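Local coordinates for bilirubin-inducible fluorescent protein UnaG (Anguilla japonica, PDB 4I3C) that binds unconjugated bilirubin with high affinity inside a beta-barrel and, once loaded with it, emits green fluorescence on excitation, at residues G7-A12 with P39-S44; L119-T124 with R132-A137. The protein carries 1 engineered substitution. One frame throughout, in Å; residues are numbered along the deposited sequence.

In the fold
Interactions 1 and 2 are two pairings in one antiparallel sheet of the bilirubin-binding barrel. Strands 7-15 and 128-135 are neighbours, so the strand order 40-45, 7-15, 128-135, 118-125 runs through both contacts, whose centres lie about 9 Å apart; Lys10 O and Arg135 N, 2.8 Å apart, probably hydrogen-bond between them. Interaction 1 is partly buried and joins strands far apart in sequence, with two helices between them; its chemistry is backbone bonds and apolar filling, Leu41 and Ile43 reaching the pigment. Interaction 2 is buried, belongs to a local hairpin, and adds a polar grip on a bilirubin propionate. Trp9 packs against Leu119, bringing the two contacts together inside the barrel.

Interaction 1: residues G7-A12 with P39-S44; sequences GTWKIA and PTLYIS
Leu41 supplies the central bump of this antiparallel pair: its branch CD1 pushes into the angle at the base of Trp9, 3.5 Å from Trp9 CB and close to CG. With CG anti to its own carbonyl carbon (chi1 -65°), Trp9 sends the indole across the Leu41 and Ile43 side chains; the end of Ile43 lies by the indole, though its exact closeness is doubtful. At Gly7 the backbone angles would jam a CB against the preceding carbonyl oxygen. Here the pairing is firm: Gly7 N donates to Ile43 O at 2.6 Å, and Ile43 N returns a bond to Gly7 O at 2.8 Å. Beyond, it slackens, Trp9 N to Leu41 O being weak at 3.4 Å and Ile11 N to Pro39 O weak as well. There Pro39 CD fills in, 3.9 Å from Ile11 CB. On the other face Thr8 CG2 meets the Tyr42 ring at CD1, 4.0 Å away. Phe5 O accepts the indole N-H, and Leu41 and Ile43 touch bilirubin. These are the first two strands of the fatty-acid-binding-protein barrel, joined through helices 17-23 and 28-35 as in that family; strand 50-56 continues the sheet beyond 40-45, and strand 128-135 flanks 7-15.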
loop_
_atom_site.group_PDB
_atom_site.type_symbol
_atom_site.label_atom_id
_atom_site.label_comp_id
_atom_site.label_asym_id
_atom_site.label_seq_id
_atom_site.Cartn_x
_atom_site.Cartn_y
_atom_site.Cartn_z
ATOM N N GLY A 7 -6.365 10.971 6.152
ATOM C CA GLY A 7 -7.796 10.808 6.297
ATOM C C GLY A 7 -8.280 9.381 6.450
ATOM O O GLY A 7 -7.526 8.477 6.801
ATOM N N THR A 8 -9.569 9.197 6.190
ATOM C CA THR A 8 -10.187 7.877 6.192
ATOM C C THR A 8 -10.377 7.428 4.756
ATOM O O THR A 8 -10.589 8.247 3.865
ATOM C CB THR A 8 -11.554 7.886 6.878
ATOM O OG1 THR A 8 -12.152 9.181 6.732
ATOM C CG2 THR A 8 -11.416 7.540 8.358
ATOM N N TRP A 9 -10.319 6.123 4.532
ATOM C CA TRP A 9 -10.394 5.599 3.182
ATOM C C TRP A 9 -11.017 4.222 3.145
ATOM O O TRP A 9 -11.225 3.587 4.175
ATOM C CB TRP A 9 -8.998 5.563 2.576
ATOM C CG TRP A 9 -8.416 6.930 2.397
ATOM C CD1 TRP A 9 -7.659 7.619 3.291
ATOM C CD2 TRP A 9 -8.567 7.781 1.258
ATOM N NE1 TRP A 9 -7.314 8.845 2.776
ATOM C CE2 TRP A 9 -7.859 8.967 1.527
ATOM C CE3 TRP A 9 -9.225 7.652 0.036
ATOM C CZ2 TRP A 9 -7.792 10.016 0.616
ATOM C CZ3 TRP A 9 -9.157 8.693 -0.862
ATOM C CH2 TRP A 9 -8.446 9.859 -0.569
ATOM N N LYS A 10 -11.302 3.767 1.934
ATOM C CA LYS A 10 -12.073 2.559 1.727
ATOM C C LYS A 10 -11.889 2.085 0.299
ATOM O O LYS A 10 -11.914 2.884 -0.630
ATOM C CB LYS A 10 -13.553 2.844 1.969
ATOM C CG LYS A 10 -13.928 3.046 3.425
ATOM C CD LYS A 10 -15.404 3.334 3.564
ATOM C CE LYS A 10 -16.256 2.139 3.159
ATOM N NZ LYS A 10 -16.089 0.961 4.056
ATOM N N ILE A 11 -11.711 0.782 0.126
ATOM C CA ILE A 11 -11.543 0.228 -1.205
ATOM C C ILE A 11 -12.714 0.634 -2.085
ATOM O O ILE A 11 -13.814 0.891 -1.596
ATOM C CB ILE A 11 -11.476 -1.301 -1.180
ATOM C CG1 ILE A 11 -10.800 -1.828 -2.448
ATOM C CG2 ILE A 11 -12.868 -1.885 -1.051
ATOM C CD1 ILE A 11 -9.361 -1.375 -2.614
ATOM N N ALA A 12 -12.469 0.679 -3.388
ATOM C CA ALA A 12 -13.509 0.996 -4.353
ATOM C C ALA A 12 -13.357 0.118 -5.585
ATOM O O ALA A 12 -14.328 -0.485 -6.042
ATOM C CB ALA A 12 -13.460 2.473 -4.729
ATOM N N PRO A 39 -9.994 -3.365 2.287
ATOM C CA PRO A 39 -9.282 -2.715 3.387
ATOM C C PRO A 39 -9.713 -1.282 3.615
ATOM O O PRO A 39 -10.036 -0.554 2.680
ATOM C CB PRO A 39 -7.828 -2.746 2.923
ATOM C CG PRO A 39 -7.913 -2.711 1.437
ATOM C CD PRO A 39 -9.175 -3.442 1.066
ATOM N N THR A 40 -9.682 -0.889 4.878
ATOM C CA THR A 40 -10.115 0.426 5.295
ATOM C C THR A 40 -8.931 1.117 5.946
ATOM O O THR A 40 -8.549 0.786 7.072
ATOM C CB THR A 40 -11.261 0.316 6.299
ATOM O OG1 THR A 40 -12.369 -0.355 5.690
ATOM C CG2 THR A 40 -11.694 1.690 6.778
ATOM N N LEU A 41 -8.349 2.074 5.233
ATOM C CA LEU A 41 -7.154 2.753 5.707
ATOM C C LEU A 41 -7.523 3.823 6.727
ATOM O O LEU A 41 -8.671 4.249 6.817
ATOM C CB LEU A 41 -6.419 3.430 4.550
ATOM C CG LEU A 41 -6.400 2.761 3.175
ATOM C CD1 LEU A 41 -6.001 3.793 2.134
ATOM C CD2 LEU A 41 -5.448 1.580 3.157
ATOM N N TYR A 42 -6.524 4.259 7.477
ATOM C CA TYR A 42 -6.660 5.387 8.381
ATOM C C TYR A 42 -5.321 6.081 8.341
ATOM O O TYR A 42 -4.389 5.691 9.048
ATOM C CB TYR A 42 -6.973 4.931 9.804
ATOM C CG TYR A 42 -8.202 4.061 9.929
ATOM C CD1 TYR A 42 -9.433 4.610 10.252
ATOM C CD2 TYR A 42 -8.129 2.694 9.730
ATOM C CE1 TYR A 42 -10.555 3.819 10.374
ATOM C CE2 TYR A 42 -9.247 1.896 9.850
ATOM C CZ TYR A 42 -10.457 2.462 10.172
ATOM O OH TYR A 42 -11.578 1.671 10.291
ATOM N N ILE A 43 -5.220 7.099 7.497
ATOM C CA ILE A 43 -3.941 7.740 7.243
ATOM C C ILE A 43 -3.862 9.118 7.894
ATOM O O ILE A 43 -4.837 9.865 7.925
ATOM C CB ILE A 43 -3.621 7.834 5.724
ATOM C CG1 ILE A 43 -4.872 8.067 4.882
ATOM C CG2 ILE A 43 -3.016 6.547 5.224
ATOM C CD1 ILE A 43 -4.648 7.684 3.414
ATOM N N SER A 44 -2.687 9.421 8.440
ATOM C CA SER A 44 -2.400 10.708 9.056
ATOM C C SER A 44 -0.879 10.852 9.150
ATOM O O SER A 44 -0.143 9.945 8.764
ATOM C CB SER A 44 -3.056 10.824 10.437
ATOM O OG SER A 44 -2.944 9.626 11.187
#

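Interaction 2: residues L119-T124 with R132-A137; sequences LVVTLT and RSYRRA. With BLR (3-[5-[(Z)-(4-ethenyl-3-methyl-5-oxidanylidene-pyrrol-2-ylidene)methyl]-2-[[5-[(Z)-(3-ethenyl-4-methyl-5-oxidanylidene-pyrrol-2-ylidene)methyl]-3-(3-hydroxy-3-oxopropyl)-4-methyl-1H-pyrrol-2-yl]methyl]-4-methyl-1H-pyrrol-3-yl]propanoic acid), chain C.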
loop_
_atom_site.group_PDB
_atom_site.type_symbol
_atom_site.label_atom_id
_atom_site.label_comp_id
_atom_site.label_asym_id
_atom_site.label_seq_id
_atom_site.Cartn_x
_atom_site.Cartn_y
_atom_site.Cartn_z
ATOM N N LEU A 119 -8.061 7.910 -3.633
ATOM C CA LEU A 119 -6.676 7.543 -3.377
ATOM C C LEU A 119 -6.305 6.365 -4.264
ATOM O O LEU A 119 -6.626 5.214 -3.964
ATOM C CB LEU A 119 -6.465 7.180 -1.911
ATOM C CG LEU A 119 -4.998 7.053 -1.501
ATOM C CD1 LEU A 119 -4.811 7.716 -0.157
ATOM C CD2 LEU A 119 -4.557 5.592 -1.454
ATOM N N VAL A 120 -5.602 6.677 -5.348
ATOM C CA VAL A 120 -5.343 5.733 -6.422
ATOM C C VAL A 120 -3.900 5.273 -6.382
ATOM O O VAL A 120 -2.977 6.045 -6.670
ATOM C CB VAL A 120 -5.600 6.381 -7.788
ATOM C CG1 VAL A 120 -5.259 5.410 -8.907
ATOM C CG2 VAL A 120 -7.047 6.840 -7.876
ATOM N N VAL A 121 -3.719 4.003 -6.040
ATOM C CA VAL A 121 -2.386 3.445 -5.888
ATOM C C VAL A 121 -2.085 2.475 -7.030
ATOM O O VAL A 121 -2.811 1.499 -7.237
ATOM C CB VAL A 121 -2.236 2.734 -4.523
ATOM C CG1 VAL A 121 -3.259 1.602 -4.382
ATOM C CG2 VAL A 121 -0.820 2.223 -4.344
ATOM N N THR A 122 -1.022 2.768 -7.779
ATOM C CA THR A 122 -0.562 1.909 -8.866
ATOM C C THR A 122 0.655 1.120 -8.381
ATOM O O THR A 122 1.528 1.672 -7.715
ATOM C CB THR A 122 -0.176 2.738 -10.097
ATOM O OG1 THR A 122 -1.318 3.472 -10.559
ATOM C CG2 THR A 122 0.329 1.835 -11.203
ATOM N N LEU A 123 0.710 -0.169 -8.698
ATOM C CA LEU A 123 1.622 -1.072 -8.000
ATOM C C LEU A 123 2.459 -1.844 -9.012
ATOM O O LEU A 123 1.917 -2.479 -9.898
ATOM C CB LEU A 123 0.807 -2.038 -7.143
ATOM C CG LEU A 123 -0.084 -1.445 -6.042
ATOM C CD1 LEU A 123 -1.061 -0.396 -6.544
ATOM C CD2 LEU A 123 -0.867 -2.550 -5.373
ATOM N N THR A 124 3.777 -1.829 -8.876
ATOM C CA THR A 124 4.619 -2.190 -10.003
ATOM C C THR A 124 5.684 -3.185 -9.587
ATOM O O THR A 124 6.633 -2.844 -8.878
ATOM C CB THR A 124 5.289 -0.949 -10.602
ATOM O OG1 THR A 124 4.308 0.084 -10.773
ATOM C CG2 THR A 124 5.920 -1.282 -11.938
ATOM N N ARG A 132 -5.303 -0.237 -7.640
ATOM C CA ARG A 132 -6.475 -0.130 -6.791
ATOM C C ARG A 132 -6.854 1.327 -6.552
ATOM O O ARG A 132 -6.036 2.239 -6.709
ATOM C CB ARG A 132 -6.273 -0.844 -5.457
ATOM C CG ARG A 132 -4.885 -1.416 -5.232
ATOM C CD ARG A 132 -4.804 -2.016 -3.844
ATOM N NE ARG A 132 -5.854 -3.011 -3.627
ATOM C CZ ARG A 132 -5.966 -3.754 -2.531
ATOM N NH1 ARG A 132 -5.093 -3.625 -1.549
ATOM N NH2 ARG A 132 -6.949 -4.633 -2.417
ATOM N N SER A 133 -8.096 1.517 -6.129
ATOM C CA SER A 133 -8.705 2.829 -6.052
ATOM C C SER A 133 -9.547 2.880 -4.792
ATOM O O SER A 133 -10.418 2.029 -4.594
ATOM C CB SER A 133 -9.598 3.049 -7.272
ATOM O OG SER A 133 -10.687 2.139 -7.272
ATOM N N TYR A 134 -9.283 3.870 -3.942
ATOM C CA TYR A 134 -10.013 4.007 -2.688
ATOM C C TYR A 134 -10.785 5.308 -2.675
ATOM O O TYR A 134 -10.396 6.285 -3.310
ATOM C CB TYR A 134 -9.060 4.019 -1.493
ATOM C CG TYR A 134 -8.307 2.733 -1.248
ATOM C CD1 TYR A 134 -8.430 2.057 -0.044
ATOM C CD2 TYR A 134 -7.466 2.202 -2.212
ATOM C CE1 TYR A 134 -7.735 0.889 0.188
ATOM C CE2 TYR A 134 -6.772 1.034 -1.987
ATOM C CZ TYR A 134 -6.908 0.382 -0.785
ATOM O OH TYR A 134 -6.216 -0.788 -0.556
ATOM N N ARG A 135 -11.887 5.315 -1.939
ATOM C CA ARG A 135 -12.621 6.536 -1.697
ATOM C C ARG A 135 -12.675 6.748 -0.190
ATOM O O ARG A 135 -12.643 5.784 0.577
ATOM C CB ARG A 135 -14.037 6.420 -2.258
ATOM C CG ARG A 135 -15.086 6.172 -1.196
ATOM C CD ARG A 135 -16.463 6.590 -1.656
ATOM N NE ARG A 135 -17.201 5.482 -2.256
ATOM C CZ ARG A 135 -18.224 4.851 -1.683
ATOM N NH1 ARG A 135 -18.667 5.210 -0.485
ATOM N NH2 ARG A 135 -18.818 3.856 -2.323
ATOM N N ARG A 136 -12.752 8.004 0.232
ATOM C CA ARG A 136 -12.952 8.318 1.640
ATOM C C ARG A 136 -14.270 7.755 2.125
ATOM O O ARG A 136 -15.226 7.678 1.365
ATOM C CB ARG A 136 -12.964 9.825 1.846
ATOM C CG ARG A 136 -11.597 10.432 1.972
ATOM C CD ARG A 136 -11.670 11.938 1.979
ATOM N NE ARG A 136 -10.373 12.527 1.669
ATOM C CZ ARG A 136 -9.402 12.716 2.553
ATOM N NH1 ARG A 136 -9.564 12.368 3.818
ATOM N NH2 ARG A 136 -8.256 13.255 2.175
ATOM N N ALA A 137 -14.333 7.380 3.397
ATOM C CA ALA A 137 -15.579 6.904 3.983
ATOM C C ALA A 137 -16.717 7.920 3.778
ATOM O O ALA A 137 -17.407 8.293 4.725
ATOM C CB ALA A 137 -15.374 6.606 5.469
HETATM C CHA BLR C . -2.731 -2.994 2.452
HETATM N NA BLR C . -1.374 -0.882 2.629
HETATM C C1A BLR C . -1.642 -2.152 3.017
HETATM C C2A BLR C . -0.723 -2.517 3.987
HETATM C C3A BLR C . 0.102 -1.430 4.184
HETATM C C4A BLR C . -0.317 -0.420 3.339
HETATM C CMA BLR C . 1.242 -1.323 5.142
HETATM C CAA BLR C . -0.663 -3.841 4.687
HETATM C CBA BLR C . -0.543 -4.932 3.675
HETATM C CGA BLR C . 0.070 -6.177 4.216
HETATM O O1A BLR C . -0.536 -6.870 5.080
HETATM O O2A BLR C . 1.195 -6.547 3.791
HETATM C CHB BLR C . 0.308 0.935 3.232
HETATM N NB BLR C . -1.635 2.026 2.031
HETATM C C1B BLR C . -0.375 2.029 2.766
HETATM C C2B BLR C . 0.018 3.321 2.898
HETATM C C3B BLR C . -0.751 4.142 2.400
HETATM C C4B BLR C . -1.976 3.548 1.729
HETATM C CMB BLR C . 1.267 3.720 3.601
HETATM O OB BLR C . -2.917 4.065 1.144
HETATM C CAB BLR C . -0.512 5.610 2.444
HETATM C CBB BLR C . 0.267 6.194 1.495
HETATM N NC BLR C . -4.041 -7.847 2.132
HETATM C C1C BLR C . -4.508 -9.128 2.958
HETATM C C2C BLR C . -3.448 -10.081 2.436
HETATM C C3C BLR C . -2.662 -9.585 1.633
HETATM C C4C BLR C . -2.892 -8.281 1.352
HETATM C CMC BLR C . -3.364 -11.488 2.874
HETATM O OC BLR C . -5.413 -9.287 3.759
HETATM C CAC BLR C . -1.555 -10.355 1.009
HETATM C CBC BLR C . -1.859 -11.340 0.127
HETATM C CHD BLR C . -2.172 -7.508 0.491
HETATM N ND BLR C . -2.691 -5.385 1.732
HETATM C C1D BLR C . -2.072 -6.046 0.740
HETATM C C2D BLR C . -1.274 -5.062 -0.072
HETATM C C3D BLR C . -1.446 -3.857 0.469
HETATM C C4D BLR C . -2.334 -3.992 1.615
HETATM C CMD BLR C . -0.452 -5.375 -1.266
HETATM C CAD BLR C . -0.841 -2.582 -0.019
HETATM C CBD BLR C . -1.456 -2.173 -1.315
HETATM C CGD BLR C . -2.596 -1.241 -1.064
HETATM O O1D BLR C . -3.722 -1.700 -0.734
HETATM O O2D BLR C . -2.442 0.002 -1.176
#
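Arg132 and Val121 lie side by side and point the same way, Val121 CG1 resting 3.5 Å from Arg132 CG, and both reach one propionate of bilirubin. Its oxygen O1D takes two bonds: Arg132 NH1 donates to BLR O1D at 2.5 Å, a length too short to trust closely, along a bent path (137° at the hydrogen), and Tyr134 OH gives its hydrogen to BLR O1D at 2.7 Å. The carboxylate carbon lies in the guanidinium plane at its edge, and O1D also sits near the plane of the tyrosine ring, so both groups meet the acid edge-on. The arginine chain, extended at chi2 (177°) and then bent at chi3 (55°), turns the guanidinium to the acid. Two positively polarised donors on one oxygen would be expected to stabilise the ionised propionate.

Around this grip Val121 CG1 stands 3.7 Å from BLR O2D, and Leu119 CD2 approaches the lactam oxygen OB of the pigment. Behind them the backbones fix the spacing: Leu119 and Tyr134 exchange N-H to O bonds, and Val121 N donates to Arg132 O at 3.0 Å. On the opposite face, Ser133 OG is hydrogen-bonded to Asp13 O. Farther out, Val121 packs on Arg112 of strand 106-115, while Pro39 and Ile11 back Tyr134. An arginine and a tyrosine on the last strand, holding the carboxylate of a ligand inside the barrel, recall the fatty-acid-binding proteins, the family to which UnaG belongs.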